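Local coordinates for protein ATP phosphoribosyltransferase (Thermotoga maritima, PDB 1USY) that probably catalyses the first step of histidine biosynthesis, joining ATP to 5-phosphoribose 1-diphosphate to give N'-(5'-phosphoribosyl)-ATP and diphosphate, at residues 79-84 and 169-174; 47-52 and 61-66; 57-62 and 174-179. All coordinates share one frame; numbering follows the deposited sequence.

All three contacts are buried and belong to one mixed sheet, but they differ in chemistry. Contact 1 pairs strands 80-93 and 160-175, mixing backbone bonds with a cation-pi pair and a histidine site. Contact 3 uses the last residues of strand 160-175, sharing V174 with contact 1, paired with strand 60-64 in a regular antiparallel ladder that gives way to the D59 carboxylate and the partly exposed start of helix 177-182. Contact 2 holds strand 60-64 too, from the face under helix 49-54, and is purely apolar across its two segments. It lies nearest the centre of the chain, contact 3 farthest out. Contacts 1 and 2 meet at the same bound histidine, through R170 and H172 in one and T65 in the other.

Contact 1 of 3, residues 79-84 and 169-174; sequences FFIPTN and IRTHVV. With HIS (histidine), chain S.
F80 and R170 meet as a cation-pi pair on two long antiparallel strands, 80-93 and 160-175, of a fold related to the type II periplasmic binding proteins. R170 CZ stands 3.9 Å from the centroid of the F80 ring and only 8° off the ring normal, the guanidinium plane being tilted 32° from the ring. Its NH2 comes closest, over the rim near F80 CD2. Bends at chi2 and chi3 bring the guanidinium over the ring. Nearer the backbone, R170 CG lies 3.4 Å from CE1 of the bound histidine. H172 runs alongside F80, pointing the same way, with the two rings oblique to each other and H172 CE1 3.8 Å from F80 CE1.

Behind these rings the strands are joined by their backbones. V173 N donates to F79 O at 3.2 Å, and I81 N to T171 O at 2.6 Å. The F80 and H172 backbones make the non-hydrogen-bonded pair between them. On the other side of the pair, I81 CB rests on T171 CG2, and I81 CD1 reaches V173 CG1 at 3.8 Å. The F79 ring turns back over the strand, because CG sits between the backbone N and the carbonyl carbon (chi1 47°), and it packs on V173 CG1.

Farther out, F62 of strand 60-64 and L191 of helix 184-198 cover V173, while Q77 and T65 adjoin H172. The bound ligand touches H172 at the edge of its ring, in plane, where histidine ND1 makes a weak hydrogen bond to H172 NE2 at 2.5 Å, so short and bent that its detail is doubtful.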
loop_
_atom_site.group_PDB
_atom_site.type_symbol
_atom_site.label_atom_id
_atom_site.label_comp_id
_atom_site.label_asym_id
_atom_site.label_seq_id
_atom_site.Cartn_x
_atom_site.Cartn_y
_atom_site.Cartn_z
ATOM N N PHE G 79 -20.781 7.547 -38.821
ATOM C CA PHE G 79 -20.942 8.913 -39.322
ATOM C C PHE G 79 -21.413 9.840 -38.242
ATOM O O PHE G 79 -21.736 9.365 -37.160
ATOM C CB PHE G 79 -21.889 8.982 -40.522
ATOM C CG PHE G 79 -23.152 8.244 -40.343
ATOM C CD1 PHE G 79 -24.287 8.894 -39.863
ATOM C CD2 PHE G 79 -23.252 6.907 -40.701
ATOM C CE1 PHE G 79 -25.497 8.190 -39.684
ATOM C CE2 PHE G 79 -24.472 6.202 -40.550
ATOM C CZ PHE G 79 -25.576 6.837 -40.029
ATOM N N PHE G 80 -21.450 11.153 -38.525
ATOM C CA PHE G 80 -21.912 12.136 -37.536
ATOM C C PHE G 80 -23.369 12.543 -37.711
ATOM O O PHE G 80 -23.914 12.478 -38.801
ATOM C CB PHE G 80 -21.091 13.423 -37.518
ATOM C CG PHE G 80 -19.673 13.248 -37.876
ATOM C CD1 PHE G 80 -18.689 13.155 -36.884
ATOM C CD2 PHE G 80 -19.301 13.212 -39.201
ATOM C CE1 PHE G 80 -17.359 12.982 -37.236
ATOM C CE2 PHE G 80 -17.988 13.036 -39.562
ATOM C CZ PHE G 80 -17.016 12.905 -38.592
ATOM N N ILE G 81 -23.979 12.967 -36.603
ATOM C CA ILE G 81 -25.270 13.618 -36.588
ATOM C C ILE G 81 -24.898 15.094 -36.738
ATOM O O ILE G 81 -24.082 15.612 -35.970
ATOM C CB ILE G 81 -25.940 13.356 -35.216
ATOM C CG1 ILE G 81 -26.189 11.855 -35.013
ATOM C CG2 ILE G 81 -27.206 14.199 -35.018
ATOM C CD1 ILE G 81 -27.111 11.179 -35.997
ATOM N N PRO G 82 -25.427 15.779 -37.741
ATOM C CA PRO G 82 -25.028 17.172 -37.964
ATOM C C PRO G 82 -25.619 18.105 -36.890
ATOM O O PRO G 82 -26.808 18.066 -36.620
ATOM C CB PRO G 82 -25.567 17.486 -39.364
ATOM C CG PRO G 82 -26.540 16.432 -39.682
ATOM C CD PRO G 82 -26.413 15.303 -38.721
ATOM N N THR G 83 -24.773 18.902 -36.253
ATOM C CA THR G 83 -25.206 19.845 -35.225
ATOM C C THR G 83 -24.348 21.109 -35.308
ATOM O O THR G 83 -23.402 21.162 -36.091
ATOM C CB THR G 83 -25.064 19.215 -33.832
ATOM O OG1 THR G 83 -23.673 18.996 -33.568
ATOM C CG2 THR G 83 -25.696 17.795 -33.769
ATOM N N ASN G 84 -24.660 22.123 -34.500
ATOM C CA ASN G 84 -23.782 23.308 -34.407
ATOM C C ASN G 84 -22.476 23.013 -33.702
ATOM O O ASN G 84 -22.420 22.176 -32.801
ATOM C CB ASN G 84 -24.484 24.500 -33.738
ATOM C CG ASN G 84 -25.581 25.103 -34.632
ATOM O OD1 ASN G 84 -26.774 24.964 -34.353
ATOM N ND2 ASN G 84 -25.178 25.740 -35.719
ATOM N N ILE G 169 -16.075 19.542 -30.419
ATOM C CA ILE G 169 -17.001 18.424 -30.324
ATOM C C ILE G 169 -18.044 18.292 -31.474
ATOM O O ILE G 169 -18.653 19.267 -31.934
ATOM C CB ILE G 169 -17.576 18.287 -28.890
ATOM C CG1 ILE G 169 -17.682 19.611 -28.156
ATOM C CG2 ILE G 169 -16.568 17.579 -28.024
ATOM C CD1 ILE G 169 -17.521 19.474 -26.631
ATOM N N ARG G 170 -18.197 17.050 -31.923
ATOM C CA ARG G 170 -19.177 16.679 -32.916
ATOM C C ARG G 170 -20.077 15.636 -32.275
ATOM O O ARG G 170 -19.751 15.100 -31.217
ATOM C CB ARG G 170 -18.518 16.087 -34.181
ATOM C CG ARG G 170 -17.230 16.754 -34.674
ATOM C CD ARG G 170 -17.386 17.620 -35.910
ATOM N NE ARG G 170 -18.422 17.087 -36.787
ATOM C CZ ARG G 170 -18.353 17.007 -38.120
ATOM N NH1 ARG G 170 -17.283 17.454 -38.807
ATOM N NH2 ARG G 170 -19.385 16.482 -38.774
ATOM N N THR G 171 -21.185 15.333 -32.937
ATOM C CA THR G 171 -22.111 14.300 -32.503
ATOM C C THR G 171 -22.077 13.089 -33.433
ATOM O O THR G 171 -22.303 13.185 -34.642
ATOM C CB THR G 171 -23.500 14.891 -32.394
ATOM O OG1 THR G 171 -23.446 15.972 -31.446
ATOM C CG2 THR G 171 -24.464 13.899 -31.768
ATOM N N HIS G 172 -21.748 11.949 -32.841
ATOM C CA HIS G 172 -21.535 10.706 -33.564
ATOM C C HIS G 172 -22.724 9.814 -33.323
ATOM O O HIS G 172 -23.254 9.792 -32.211
ATOM C CB HIS G 172 -20.351 9.959 -32.970
ATOM C CG HIS G 172 -19.033 10.665 -33.074
ATOM N ND1 HIS G 172 -18.154 10.451 -34.117
ATOM C CD2 HIS G 172 -18.425 11.539 -32.239
ATOM C CE1 HIS G 172 -17.076 11.191 -33.931
ATOM N NE2 HIS G 172 -17.211 11.855 -32.795
ATOM N N VAL G 173 -23.121 9.054 -34.346
ATOM C CA VAL G 173 -23.850 7.806 -34.099
ATOM C C VAL G 173 -22.789 6.756 -33.757
ATOM O O VAL G 173 -21.716 6.734 -34.362
ATOM C CB VAL G 173 -24.713 7.375 -35.303
ATOM C CG1 VAL G 173 -24.606 8.385 -36.418
ATOM C CG2 VAL G 173 -24.310 6.026 -35.820
ATOM N N VAL G 174 -23.058 5.933 -32.754
ATOM C CA VAL G 174 -22.093 4.925 -32.301
ATOM C C VAL G 174 -22.756 3.552 -32.235
ATOM O O VAL G 174 -23.980 3.456 -32.007
ATOM C CB VAL G 174 -21.481 5.302 -30.918
ATOM C CG1 VAL G 174 -20.847 6.687 -30.967
ATOM C CG2 VAL G 174 -22.535 5.308 -29.869
HETATM N N HIS S . -13.040 9.817 -30.448
HETATM C CA HIS S . -13.716 10.471 -31.612
HETATM C C HIS S . -12.798 10.548 -32.845
HETATM O O HIS S . -11.645 10.991 -32.789
HETATM C CB HIS S . -14.209 11.850 -31.189
HETATM C CG HIS S . -14.215 12.876 -32.277
HETATM N ND1 HIS S . -15.355 13.554 -32.640
HETATM C CD2 HIS S . -13.217 13.384 -33.041
HETATM C CE1 HIS S . -15.069 14.408 -33.608
HETATM N NE2 HIS S . -13.779 14.322 -33.873
HETATM O OXT HIS S . -13.161 10.180 -33.963
#

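Contact 2 of 3, residues 47-52 and 61-66; sequences FDVPTY and GFCGTD. With HIS (histidine), chain S.
V49 and C63 pack together within a beta-alpha-beta crossover, in which helix 49-54 leads from strand 39-44 to the parallel strand 60-64 and passes strand 2-7 lying between them. The helix sets its first turn on the strand. V49 points at the sheet, and its CG1, anti to the backbone N (chi1 164°), lies 3.3 Å from C63 SG. The same methyl stands 4.0 Å from G61 CA, since G61 has no side chain to fill the place under the helix. The other branch, V49 CG2, lies 3.9 Å from F62 O, so the valine spans the strand from G61 to C63.

P50 adds its ring beside this valine. P50 CD is 3.9 Å from C63 SG, and the sulfur is thus flanked by two consecutive residues of the helix. No hydrogen bond joins the two segments; within 47-52, Y52 N donates to D48 O at 3.0 Å, a bond of the first helical turn. F62 points away from the helix, to the opposite face of the strand, and meets I6, P7 and V173. D48 OD2 is bound to the backbone of a neighbouring subunit, which places the start of the helix near a subunit boundary.

At its end the strand turns directly into helix 65-70, with G64 as the N-cap. T65 OG1 accepts from R170 N and lies 2.9 Å from ND1 of the bound histidine, while the T65 methyl lies against the ligand. A ligand placed where a strand ends and a helix begins is typical of binding sites in the periplasmic-binding-protein-like alpha/beta fold.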
loop_
_atom_site.group_PDB
_atom_site.type_symbol
_atom_site.label_atom_id
_atom_site.label_comp_id
_atom_site.label_asym_id
_atom_site.label_seq_id
_atom_site.Cartn_x
_atom_site.Cartn_y
_atom_site.Cartn_z
ATOM N N PHE G 47 -24.736 11.299 -21.013
ATOM C CA PHE G 47 -23.614 10.658 -20.302
ATOM C C PHE G 47 -23.668 9.129 -20.217
ATOM O O PHE G 47 -22.632 8.493 -20.134
ATOM C CB PHE G 47 -23.571 11.177 -18.866
ATOM C CG PHE G 47 -22.385 12.040 -18.554
ATOM C CD1 PHE G 47 -21.433 11.611 -17.651
ATOM C CD2 PHE G 47 -22.252 13.297 -19.123
ATOM C CE1 PHE G 47 -20.352 12.409 -17.351
ATOM C CE2 PHE G 47 -21.181 14.093 -18.826
ATOM C CZ PHE G 47 -20.220 13.636 -17.945
ATOM N N ASP G 48 -24.867 8.541 -20.192
ATOM C CA ASP G 48 -24.992 7.104 -19.952
ATOM C C ASP G 48 -24.970 6.274 -21.241
ATOM O O ASP G 48 -24.913 5.032 -21.180
ATOM C CB ASP G 48 -26.266 6.776 -19.166
ATOM C CG ASP G 48 -26.339 7.492 -17.804
ATOM O OD1 ASP G 48 -25.294 7.585 -17.111
ATOM O OD2 ASP G 48 -27.413 7.994 -17.357
ATOM N N VAL G 49 -25.004 6.965 -22.390
ATOM C CA VAL G 49 -25.076 6.313 -23.697
ATOM C C VAL G 49 -23.960 5.273 -23.887
ATOM O O VAL G 49 -24.249 4.124 -24.190
ATOM C CB VAL G 49 -25.153 7.332 -24.871
ATOM C CG1 VAL G 49 -24.834 6.652 -26.180
ATOM C CG2 VAL G 49 -26.538 7.918 -24.956
ATOM N N PRO G 50 -22.691 5.647 -23.700
ATOM C CA PRO G 50 -21.606 4.653 -23.780
ATOM C C PRO G 50 -21.787 3.528 -22.772
ATOM O O PRO G 50 -21.411 2.375 -23.072
ATOM C CB PRO G 50 -20.332 5.441 -23.464
ATOM C CG PRO G 50 -20.734 6.834 -23.198
ATOM C CD PRO G 50 -22.185 7.015 -23.474
ATOM N N THR G 51 -22.346 3.798 -21.596
ATOM C CA THR G 51 -22.394 2.675 -20.661
ATOM C C THR G 51 -23.421 1.660 -21.104
ATOM O O THR G 51 -23.228 0.488 -20.890
ATOM C CB THR G 51 -22.417 3.082 -19.162
ATOM O OG1 THR G 51 -23.614 2.638 -18.511
ATOM C CG2 THR G 51 -22.404 4.606 -19.009
ATOM N N TYR G 52 -24.454 2.108 -21.824
ATOM C CA TYR G 52 -25.444 1.204 -22.456
ATOM C C TYR G 52 -24.865 0.402 -23.637
ATOM O O TYR G 52 -25.146 -0.779 -23.805
ATOM C CB TYR G 52 -26.681 1.994 -22.914
ATOM C CG TYR G 52 -27.764 2.151 -21.837
ATOM C CD1 TYR G 52 -27.664 3.147 -20.863
ATOM C CD2 TYR G 52 -28.870 1.290 -21.786
ATOM C CE1 TYR G 52 -28.624 3.295 -19.863
ATOM C CE2 TYR G 52 -29.841 1.415 -20.775
ATOM C CZ TYR G 52 -29.705 2.424 -19.819
ATOM O OH TYR G 52 -30.647 2.587 -18.837
ATOM N N GLY G 61 -26.250 4.088 -30.430
ATOM C CA GLY G 61 -26.461 5.229 -29.558
ATOM C C GLY G 61 -26.146 6.497 -30.331
ATOM O O GLY G 61 -25.713 6.421 -31.504
ATOM N N PHE G 62 -26.358 7.660 -29.697
ATOM C CA PHE G 62 -25.916 8.936 -30.280
ATOM C C PHE G 62 -25.144 9.739 -29.258
ATOM O O PHE G 62 -25.634 9.966 -28.153
ATOM C CB PHE G 62 -27.121 9.694 -30.886
ATOM C CG PHE G 62 -27.939 8.833 -31.802
ATOM C CD1 PHE G 62 -28.972 8.057 -31.311
ATOM C CD2 PHE G 62 -27.607 8.719 -33.133
ATOM C CE1 PHE G 62 -29.676 7.185 -32.158
ATOM C CE2 PHE G 62 -28.308 7.872 -33.984
ATOM C CZ PHE G 62 -29.350 7.102 -33.494
ATOM N N CYS G 63 -23.929 10.154 -29.602
ATOM C CA CYS G 63 -23.024 10.759 -28.610
ATOM C C CYS G 63 -22.152 11.859 -29.088
ATOM O O CYS G 63 -21.618 11.761 -30.186
ATOM C CB CYS G 63 -22.018 9.741 -28.167
ATOM S SG CYS G 63 -22.613 8.989 -26.767
ATOM N N GLY G 64 -21.922 12.840 -28.205
ATOM C CA GLY G 64 -20.898 13.843 -28.418
ATOM C C GLY G 64 -19.529 13.290 -28.106
ATOM O O GLY G 64 -19.378 12.377 -27.288
ATOM N N THR G 65 -18.519 13.848 -28.764
ATOM C CA THR G 65 -17.114 13.630 -28.400
ATOM C C THR G 65 -16.867 13.791 -26.885
ATOM O O THR G 65 -15.989 13.136 -26.302
ATOM C CB THR G 65 -16.259 14.693 -29.074
ATOM O OG1 THR G 65 -16.669 14.880 -30.437
ATOM C CG2 THR G 65 -14.813 14.261 -29.104
ATOM N N ASP G 66 -17.605 14.708 -26.268
ATOM C CA ASP G 66 -17.383 14.996 -24.847
ATOM C C ASP G 66 -17.657 13.775 -23.969
ATOM O O ASP G 66 -16.815 13.433 -23.153
ATOM C CB ASP G 66 -18.164 16.232 -24.366
ATOM C CG ASP G 66 -19.618 16.119 -24.632
ATOM O OD1 ASP G 66 -19.983 16.009 -25.815
ATOM O OD2 ASP G 66 -20.468 16.092 -23.719
HETATM N N HIS S . -13.040 9.817 -30.448
HETATM C CA HIS S . -13.716 10.471 -31.612
HETATM C C HIS S . -12.798 10.548 -32.845
HETATM O O HIS S . -11.645 10.991 -32.789
HETATM C CB HIS S . -14.209 11.850 -31.189
HETATM C CG HIS S . -14.215 12.876 -32.277
HETATM N ND1 HIS S . -15.355 13.554 -32.640
HETATM C CD2 HIS S . -13.217 13.384 -33.041
HETATM C CE1 HIS S . -15.069 14.408 -33.608
HETATM N NE2 HIS S . -13.779 14.322 -33.873
HETATM O OXT HIS S . -13.161 10.180 -33.963
#

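Contact 3 of 3, residues 57-62 and 174-179; sequences VADIGF and VVNPVS
G61 and V174 form the tight half of this contact, an antiparallel hydrogen-bonded pair bound in both directions. G61 N donates to V174 O at 2.8 Å, and V174 N returns the bond to G61 O at 3.0 Å, nearly straight at the hydrogen (171°) but from above the carbonyl plane. V174 CG2, set between its own backbone N and carbonyl carbon, rests against the bare backbone of G61, with L53 and L75 close by. I60 and V175 follow as a non-hydrogen-bonded pair, their side chains on the opposite face under helix 184-198, where I60 meets F190 and V175 meets V187 and L191. V175 CG1, anti to the backbone N (chi1 -176°), leans toward D59 O at 3.4 Å. That oxygen takes N176 N at 2.9 Å and also a CA-H contact from V175.

Past N176 the ladder ends and the packing loosens. The chain turns into helix 177-182, whose P177 and V178 are partly exposed and make no contact with 57-62. V57, at the other margin, is partly exposed as well; V57 and V178 each pack against a neighbouring subunit. Between the two regimes lies D59, with N176 CB 3.6 Å from A58 O; the placement of S179 against D59 OD1 is doubtful.

The other oxygen, D59 OD2, forms a salt bridge with K183 NZ and accepts a hydrogen bond from K3 N. With an alanine here in place of D59, K183 would probably lose its charge partner and K3 N its acceptor. A buried carboxylate with a lysine and a backbone N-H on one oxygen is likely to stay ionised, tying the start of strand 60-64 to strand 2-7 and to K183.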
loop_
_atom_site.group_PDB
_atom_site.type_symbol
_atom_site.label_atom_id
_atom_site.label_comp_id
_atom_site.label_asym_id
_atom_site.label_seq_id
_atom_site.Cartn_x
_atom_site.Cartn_y
_atom_site.Cartn_z
ATOM N N VAL G 57 -25.853 -3.664 -24.081
ATOM C CA VAL G 57 -27.265 -3.732 -23.690
ATOM C C VAL G 57 -28.102 -2.861 -24.612
ATOM O O VAL G 57 -29.308 -2.976 -24.635
ATOM C CB VAL G 57 -27.491 -3.401 -22.221
ATOM C CG1 VAL G 57 -26.488 -4.131 -21.379
ATOM C CG2 VAL G 57 -27.437 -1.925 -21.977
ATOM N N ALA G 58 -27.426 -2.027 -25.395
ATOM C CA ALA G 58 -27.990 -1.384 -26.574
ATOM C C ALA G 58 -27.002 -1.547 -27.750
ATOM O O ALA G 58 -25.830 -1.623 -27.512
ATOM C CB ALA G 58 -28.247 0.067 -26.304
ATOM N N ASP G 59 -27.477 -1.556 -29.000
ATOM C CA ASP G 59 -26.631 -1.708 -30.195
ATOM C C ASP G 59 -26.160 -0.423 -30.869
ATOM O O ASP G 59 -25.124 -0.414 -31.523
ATOM C CB ASP G 59 -27.416 -2.482 -31.245
ATOM C CG ASP G 59 -27.929 -3.779 -30.716
ATOM O OD1 ASP G 59 -27.092 -4.644 -30.438
ATOM O OD2 ASP G 59 -29.127 -4.011 -30.523
ATOM N N ILE G 60 -26.944 0.648 -30.747
ATOM C CA ILE G 60 -26.682 1.918 -31.428
ATOM C C ILE G 60 -27.094 3.067 -30.494
ATOM O O ILE G 60 -28.134 3.014 -29.819
ATOM C CB ILE G 60 -27.472 1.991 -32.754
ATOM C CG1 ILE G 60 -27.267 0.725 -33.595
ATOM C CG2 ILE G 60 -27.083 3.222 -33.580
ATOM C CD1 ILE G 60 -28.095 0.677 -34.860
ATOM N N GLY G 61 -26.250 4.088 -30.430
ATOM C CA GLY G 61 -26.461 5.229 -29.558
ATOM C C GLY G 61 -26.146 6.497 -30.331
ATOM O O GLY G 61 -25.713 6.421 -31.504
ATOM N N PHE G 62 -26.358 7.660 -29.697
ATOM C CA PHE G 62 -25.916 8.936 -30.280
ATOM C C PHE G 62 -25.144 9.739 -29.258
ATOM O O PHE G 62 -25.634 9.966 -28.153
ATOM C CB PHE G 62 -27.121 9.694 -30.886
ATOM C CG PHE G 62 -27.939 8.833 -31.802
ATOM C CD1 PHE G 62 -28.972 8.057 -31.311
ATOM C CD2 PHE G 62 -27.607 8.719 -33.133
ATOM C CE1 PHE G 62 -29.676 7.185 -32.158
ATOM C CE2 PHE G 62 -28.308 7.872 -33.984
ATOM C CZ PHE G 62 -29.350 7.102 -33.494
ATOM N N VAL G 174 -23.058 5.933 -32.754
ATOM C CA VAL G 174 -22.093 4.925 -32.301
ATOM C C VAL G 174 -22.756 3.552 -32.235
ATOM O O VAL G 174 -23.980 3.456 -32.007
ATOM C CB VAL G 174 -21.481 5.302 -30.918
ATOM C CG1 VAL G 174 -20.847 6.687 -30.967
ATOM C CG2 VAL G 174 -22.535 5.308 -29.869
ATOM N N VAL G 175 -21.957 2.502 -32.429
ATOM C CA VAL G 175 -22.482 1.150 -32.529
ATOM C C VAL G 175 -21.659 0.265 -31.598
ATOM O O VAL G 175 -20.470 0.465 -31.448
ATOM C CB VAL G 175 -22.355 0.651 -33.981
ATOM C CG1 VAL G 175 -22.991 -0.754 -34.158
ATOM C CG2 VAL G 175 -22.942 1.703 -34.994
ATOM N N ASN G 176 -22.305 -0.723 -30.989
ATOM C CA ASN G 176 -21.675 -1.637 -30.078
ATOM C C ASN G 176 -20.881 -2.643 -30.922
ATOM O O ASN G 176 -21.472 -3.445 -31.644
ATOM C CB ASN G 176 -22.784 -2.307 -29.272
ATOM C CG ASN G 176 -22.317 -3.533 -28.457
ATOM O OD1 ASN G 176 -21.214 -3.597 -27.981
ATOM N ND2 ASN G 176 -23.227 -4.468 -28.238
ATOM N N PRO G 177 -19.556 -2.644 -30.844
ATOM C CA PRO G 177 -18.787 -3.487 -31.756
ATOM C C PRO G 177 -19.271 -4.945 -31.873
ATOM O O PRO G 177 -19.256 -5.456 -32.977
ATOM C CB PRO G 177 -17.347 -3.409 -31.223
ATOM C CG PRO G 177 -17.297 -2.198 -30.455
ATOM C CD PRO G 177 -18.700 -1.895 -29.921
ATOM N N VAL G 178 -19.687 -5.612 -30.800
ATOM C CA VAL G 178 -20.034 -7.007 -31.004
ATOM C C VAL G 178 -21.345 -7.156 -31.777
ATOM O O VAL G 178 -21.487 -8.023 -32.650
ATOM C CB VAL G 178 -19.845 -7.924 -29.760
ATOM C CG1 VAL G 178 -18.910 -7.290 -28.727
ATOM C CG2 VAL G 178 -21.150 -8.370 -29.162
ATOM N N SER G 179 -22.299 -6.289 -31.499
ATOM C CA SER G 179 -23.535 -6.390 -32.240
ATOM C C SER G 179 -23.407 -5.927 -33.687
ATOM O O SER G 179 -24.251 -6.269 -34.529
ATOM C CB SER G 179 -24.655 -5.688 -31.536
ATOM O OG SER G 179 -24.244 -4.425 -31.130
#